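PDB 3R6D: NAD-dependent epimerase/dehydratase, which probably binds NAD(P) in a Rossmann-type domain and may act as an NAD-dependent epimerase or dehydratase. Local coordinates for residues M82-L95 and G134-L147. Numbering follows the deposited sequence.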
loop_
_atom_site.group_PDB
_atom_site.type_symbol
_atom_site.label_atom_id
_atom_site.label_comp_id
_atom_site.label_asym_id
_atom_site.label_seq_id
_atom_site.Cartn_x
_atom_site.Cartn_y
_atom_site.Cartn_z
HETATM N N MSE A 82 -5.530 2.783 3.322
HETATM C CA MSE A 82 -6.811 2.051 3.370
HETATM C C MSE A 82 -7.442 2.360 4.736
HETATM O O MSE A 82 -7.467 1.508 5.637
HETATM C CB MSE A 82 -6.601 0.537 3.198
HETATM C CG MSE A 82 -6.107 0.183 1.814
HETATM SE SE MSE A 82 -5.801 -1.740 1.622
HETATM C CE MSE A 82 -7.543 -2.382 2.218
ATOM N N GLU A 83 -7.912 3.599 4.873
ATOM C CA GLU A 83 -8.315 4.145 6.173
ATOM C C GLU A 83 -9.806 4.305 6.368
ATOM O O GLU A 83 -10.271 4.467 7.507
ATOM C CB GLU A 83 -7.657 5.508 6.380
ATOM C CG GLU A 83 -6.173 5.422 6.691
ATOM C CD GLU A 83 -5.506 6.781 6.584
ATOM O OE1 GLU A 83 -6.207 7.784 6.330
ATOM O OE2 GLU A 83 -4.285 6.831 6.784
ATOM N N SER A 84 -10.544 4.284 5.263
ATOM C CA SER A 84 -11.967 4.577 5.240
ATOM C C SER A 84 -12.743 3.576 4.393
ATOM O O SER A 84 -12.401 3.381 3.229
ATOM C CB SER A 84 -12.169 6.023 4.681
ATOM O OG SER A 84 -13.444 6.194 4.102
ATOM N N GLY A 85 -13.831 3.012 4.920
ATOM C CA GLY A 85 -14.680 2.138 4.108
ATOM C C GLY A 85 -15.298 2.853 2.913
ATOM O O GLY A 85 -15.373 2.306 1.803
ATOM N N SER A 86 -15.815 4.058 3.144
ATOM C CA SER A 86 -16.451 4.786 2.045
ATOM C C SER A 86 -15.446 5.211 0.968
ATOM O O SER A 86 -15.775 5.128 -0.203
ATOM C CB SER A 86 -17.263 5.957 2.564
ATOM O OG SER A 86 -16.398 6.816 3.257
ATOM N N ASP A 87 -14.255 5.646 1.367
ATOM C CA ASP A 87 -13.210 5.943 0.360
ATOM C C ASP A 87 -12.813 4.693 -0.399
ATOM O O ASP A 87 -12.668 4.702 -1.601
ATOM C CB ASP A 87 -11.975 6.617 0.933
ATOM C CG ASP A 87 -12.232 8.049 1.348
ATOM O OD1 ASP A 87 -13.294 8.618 0.991
ATOM O OD2 ASP A 87 -11.341 8.608 2.011
HETATM N N MSE A 88 -12.680 3.581 0.313
HETATM C CA MSE A 88 -12.351 2.340 -0.360
HETATM C C MSE A 88 -13.461 1.938 -1.310
HETATM O O MSE A 88 -13.203 1.486 -2.415
HETATM C CB MSE A 88 -12.117 1.231 0.667
HETATM C CG MSE A 88 -11.401 -0.025 0.162
HETATM SE SE MSE A 88 -9.493 0.213 -0.297
HETATM C CE MSE A 88 -10.144 -0.023 -1.910
ATOM N N ALA A 89 -14.716 2.154 -0.902
ATOM C CA ALA A 89 -15.824 1.828 -1.785
ATOM C C ALA A 89 -15.802 2.698 -3.040
ATOM O O ALA A 89 -16.086 2.214 -4.145
ATOM C CB ALA A 89 -17.176 1.957 -1.050
ATOM N N SER A 90 -15.482 3.974 -2.861
ATOM C CA SER A 90 -15.392 4.869 -4.026
ATOM C C SER A 90 -14.274 4.441 -4.985
ATOM O O SER A 90 -14.451 4.514 -6.209
ATOM C CB SER A 90 -15.183 6.298 -3.587
ATOM O OG SER A 90 -16.334 6.762 -2.908
ATOM N N ILE A 91 -13.134 4.000 -4.431
ATOM C CA ILE A 91 -12.013 3.513 -5.230
ATOM C C ILE A 91 -12.429 2.238 -5.973
ATOM O O ILE A 91 -12.232 2.119 -7.161
ATOM C CB ILE A 91 -10.779 3.267 -4.339
ATOM C CG1 ILE A 91 -10.253 4.622 -3.845
ATOM C CG2 ILE A 91 -9.703 2.491 -5.118
ATOM C CD1 ILE A 91 -9.265 4.491 -2.720
ATOM N N VAL A 92 -13.031 1.291 -5.252
ATOM C CA VAL A 92 -13.475 0.080 -5.895
ATOM C C VAL A 92 -14.460 0.359 -7.039
ATOM O O VAL A 92 -14.352 -0.250 -8.105
ATOM C CB VAL A 92 -14.087 -0.864 -4.843
ATOM C CG1 VAL A 92 -14.895 -1.965 -5.472
ATOM C CG2 VAL A 92 -12.979 -1.488 -3.947
ATOM N N LYS A 93 -15.393 1.283 -6.801
ATOM C CA LYS A 93 -16.373 1.665 -7.815
ATOM C C LYS A 93 -15.685 2.257 -9.039
ATOM O O LYS A 93 -16.015 1.903 -10.158
ATOM C CB LYS A 93 -17.417 2.616 -7.234
ATOM C CG LYS A 93 -18.379 3.193 -8.268
ATOM C CD LYS A 93 -19.300 4.218 -7.636
ATOM C CE LYS A 93 -20.506 3.552 -6.981
ATOM N NZ LYS A 93 -21.629 4.532 -6.809
ATOM N N ALA A 94 -14.725 3.156 -8.835
ATOM C CA ALA A 94 -13.998 3.757 -9.970
ATOM C C ALA A 94 -13.217 2.717 -10.754
ATOM O O ALA A 94 -13.228 2.721 -11.983
ATOM C CB ALA A 94 -13.083 4.847 -9.514
ATOM N N LEU A 95 -12.514 1.818 -10.051
ATOM C CA LEU A 95 -11.773 0.783 -10.760
ATOM C C LEU A 95 -12.752 -0.132 -11.543
ATOM O O LEU A 95 -12.481 -0.467 -12.697
ATOM C CB LEU A 95 -10.926 -0.081 -9.778
ATOM C CG LEU A 95 -9.496 0.496 -9.484
ATOM C CD1 LEU A 95 -9.458 1.864 -8.823
ATOM C CD2 LEU A 95 -8.769 -0.509 -8.617
ATOM N N GLY A 134 -11.851 2.216 10.878
ATOM C CA GLY A 134 -11.816 2.637 9.482
ATOM C C GLY A 134 -10.911 1.686 8.668
ATOM O O GLY A 134 -11.266 1.299 7.545
ATOM N N GLU A 135 -9.760 1.302 9.244
ATOM C CA GLU A 135 -8.904 0.308 8.563
ATOM C C GLU A 135 -9.630 -1.022 8.357
ATOM O O GLU A 135 -9.562 -1.633 7.279
ATOM C CB GLU A 135 -7.593 0.095 9.328
ATOM C CG GLU A 135 -6.622 1.272 9.199
ATOM C CD GLU A 135 -5.628 1.162 8.062
ATOM O OE1 GLU A 135 -5.265 0.045 7.638
ATOM O OE2 GLU A 135 -5.193 2.247 7.616
ATOM N N ARG A 136 -10.356 -1.467 9.389
ATOM C CA ARG A 136 -11.118 -2.695 9.245
ATOM C C ARG A 136 -12.178 -2.605 8.116
ATOM O O ARG A 136 -12.318 -3.527 7.303
ATOM C CB ARG A 136 -11.770 -3.073 10.586
ATOM C CG ARG A 136 -12.425 -4.396 10.569
ATOM C CD ARG A 136 -12.966 -4.746 11.935
ATOM N NE ARG A 136 -11.899 -5.078 12.868
ATOM C CZ ARG A 136 -11.574 -4.379 13.956
ATOM N NH1 ARG A 136 -12.262 -3.275 14.275
ATOM N NH2 ARG A 136 -10.587 -4.805 14.740
ATOM N N GLN A 137 -12.927 -1.493 8.088
ATOM C CA GLN A 137 -13.973 -1.335 7.088
ATOM C C GLN A 137 -13.388 -1.260 5.670
ATOM O O GLN A 137 -13.933 -1.880 4.769
ATOM C CB GLN A 137 -14.846 -0.115 7.399
ATOM C CG GLN A 137 -15.776 -0.375 8.614
ATOM C CD GLN A 137 -16.779 0.735 8.908
ATOM O OE1 GLN A 137 -16.441 1.907 8.815
ATOM N NE2 GLN A 137 -18.030 0.358 9.301
ATOM N N ALA A 138 -12.282 -0.523 5.482
ATOM C CA ALA A 138 -11.608 -0.448 4.169
ATOM C C ALA A 138 -11.122 -1.808 3.685
ATOM O O ALA A 138 -11.342 -2.185 2.526
ATOM C CB ALA A 138 -10.450 0.518 4.232
ATOM N N ARG A 139 -10.549 -2.576 4.622
ATOM C CA ARG A 139 -10.130 -3.927 4.317
ATOM C C ARG A 139 -11.300 -4.795 3.874
ATOM O O ARG A 139 -11.232 -5.476 2.843
ATOM C CB ARG A 139 -9.464 -4.556 5.526
ATOM C CG ARG A 139 -9.236 -6.037 5.292
ATOM C CD ARG A 139 -9.128 -6.772 6.557
ATOM N NE ARG A 139 -10.408 -6.889 7.241
ATOM C CZ ARG A 139 -10.493 -7.363 8.465
ATOM N NH1 ARG A 139 -9.389 -7.732 9.119
ATOM N NH2 ARG A 139 -11.684 -7.487 9.030
ATOM N N ASN A 140 -12.407 -4.750 4.631
ATOM C CA ASN A 140 -13.594 -5.537 4.282
ATOM C C ASN A 140 -14.131 -5.173 2.917
ATOM O O ASN A 140 -14.456 -6.061 2.139
ATOM C CB ASN A 140 -14.699 -5.361 5.331
ATOM C CG ASN A 140 -14.323 -5.964 6.675
ATOM O OD1 ASN A 140 -13.347 -6.723 6.784
ATOM N ND2 ASN A 140 -15.095 -5.628 7.710
ATOM N N VAL A 141 -14.194 -3.863 2.609
ATOM C CA VAL A 141 -14.703 -3.447 1.297
ATOM C C VAL A 141 -13.827 -4.063 0.193
ATOM O O VAL A 141 -14.320 -4.548 -0.832
ATOM C CB VAL A 141 -14.767 -1.908 1.155
ATOM C CG1 VAL A 141 -14.986 -1.492 -0.316
ATOM C CG2 VAL A 141 -15.915 -1.356 2.044
ATOM N N LEU A 142 -12.501 -3.991 0.363
ATOM C CA LEU A 142 -11.622 -4.504 -0.691
ATOM C C LEU A 142 -11.729 -6.032 -0.838
ATOM O O LEU A 142 -11.821 -6.562 -1.950
ATOM C CB LEU A 142 -10.178 -4.041 -0.484
ATOM C CG LEU A 142 -9.205 -4.423 -1.583
ATOM C CD1 LEU A 142 -9.663 -3.944 -2.978
ATOM C CD2 LEU A 142 -7.823 -3.855 -1.235
ATOM N N ARG A 143 -11.770 -6.742 0.288
ATOM C CA ARG A 143 -11.931 -8.221 0.209
ATOM C C ARG A 143 -13.256 -8.691 -0.409
ATOM O O ARG A 143 -13.331 -9.769 -1.001
ATOM C CB ARG A 143 -11.765 -8.878 1.556
ATOM C CG ARG A 143 -10.417 -8.658 2.144
ATOM C CD ARG A 143 -10.236 -9.472 3.484
ATOM N NE ARG A 143 -11.341 -9.302 4.471
ATOM C CZ ARG A 143 -11.319 -9.756 5.741
ATOM N NH1 ARG A 143 -10.240 -10.367 6.238
ATOM N NH2 ARG A 143 -12.378 -9.585 6.532
ATOM N N GLU A 144 -14.303 -7.909 -0.214
ATOM C CA GLU A 144 -15.630 -8.173 -0.813
ATOM C C GLU A 144 -15.729 -7.864 -2.295
ATOM O O GLU A 144 -16.687 -8.259 -2.969
ATOM C CB GLU A 144 -16.723 -7.380 -0.067
ATOM C CG GLU A 144 -16.873 -7.775 1.388
ATOM C CD GLU A 144 -17.590 -6.706 2.218
ATOM O OE1 GLU A 144 -18.044 -5.649 1.675
ATOM O OE2 GLU A 144 -17.682 -6.939 3.446
ATOM N N SER A 145 -14.765 -7.088 -2.792
ATOM C CA SER A 145 -14.739 -6.754 -4.157
ATOM C C SER A 145 -14.374 -7.945 -4.970
ATOM O O SER A 145 -13.900 -8.978 -4.442
ATOM C CB SER A 145 -13.755 -5.618 -4.370
ATOM O OG SER A 145 -12.419 -6.095 -4.575
ATOM N N ASN A 146 -14.532 -7.790 -6.269
ATOM C CA ASN A 146 -14.125 -8.776 -7.196
ATOM C C ASN A 146 -12.728 -8.523 -7.782
ATOM O O ASN A 146 -12.298 -9.177 -8.733
ATOM C CB ASN A 146 -15.219 -8.748 -8.291
ATOM C CG ASN A 146 -15.477 -7.283 -8.862
ATOM O OD1 ASN A 146 -14.523 -6.502 -8.987
ATOM N ND2 ASN A 146 -16.752 -6.915 -9.159
ATOM N N LEU A 147 -12.019 -7.524 -7.212
ATOM C CA LEU A 147 -10.751 -7.077 -7.770
ATOM C C LEU A 147 -9.664 -8.099 -7.483
ATOM O O LEU A 147 -9.726 -8.854 -6.478
ATOM C CB LEU A 147 -10.329 -5.709 -7.195
ATOM C CG LEU A 147 -11.308 -4.583 -7.500
ATOM C CD1 LEU A 147 -10.962 -3.328 -6.732
ATOM C CD2 LEU A 147 -11.349 -4.270 -9.009
HETATM O O HOH W 1 -7.387 -1.351 5.679
HETATM O O HOH W 2 -3.609 2.132 5.440
HETATM O O HOH W 3 -14.727 3.732 7.588
#
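With CG1 opposite the backbone N (chi1 167°), Val141 directs that methyl to Ala89, 3.7 Å from Ala89 CA, while its CG2 rests near Gly85 O. This beta-branched knob fills a hole made by Gly85, Met88, Ala89 and Val92. Met88, present as selenomethionine, swings the same way (chi1 -164°) and bends further out, laying CG 3.2 Å from Ala138 O; its chain and that of Val141 run antiparallel alongside one another. Small residues suit the tight end: the CA atoms of Gly85 and Ala138 are 4.0 Å apart, and glycine lets Gln137 CB come within 4.0 Å of Gly85 CA. Farther along, Val92 CG2 meets Leu147 CD1 at 3.9 Å. Polar links run through water: one molecule accepts from Met82 N and donates to Glu135 OE2, another joins Gly85 N to Gln137 OE1. Glu135 OE1 is hydrogen-bonded to Ser107 OG; replacing Glu135 by an alanine is likely to leave the first water and this hydroxyl without their carboxylate partner. Segments 85-95 and 134-144 run nearly parallel (24°), axes 7.8 Å apart at closest, side by side as in a Rossmann fold, Leu95, Leu142 and Leu147 all reaching Val103 on strand 102-108.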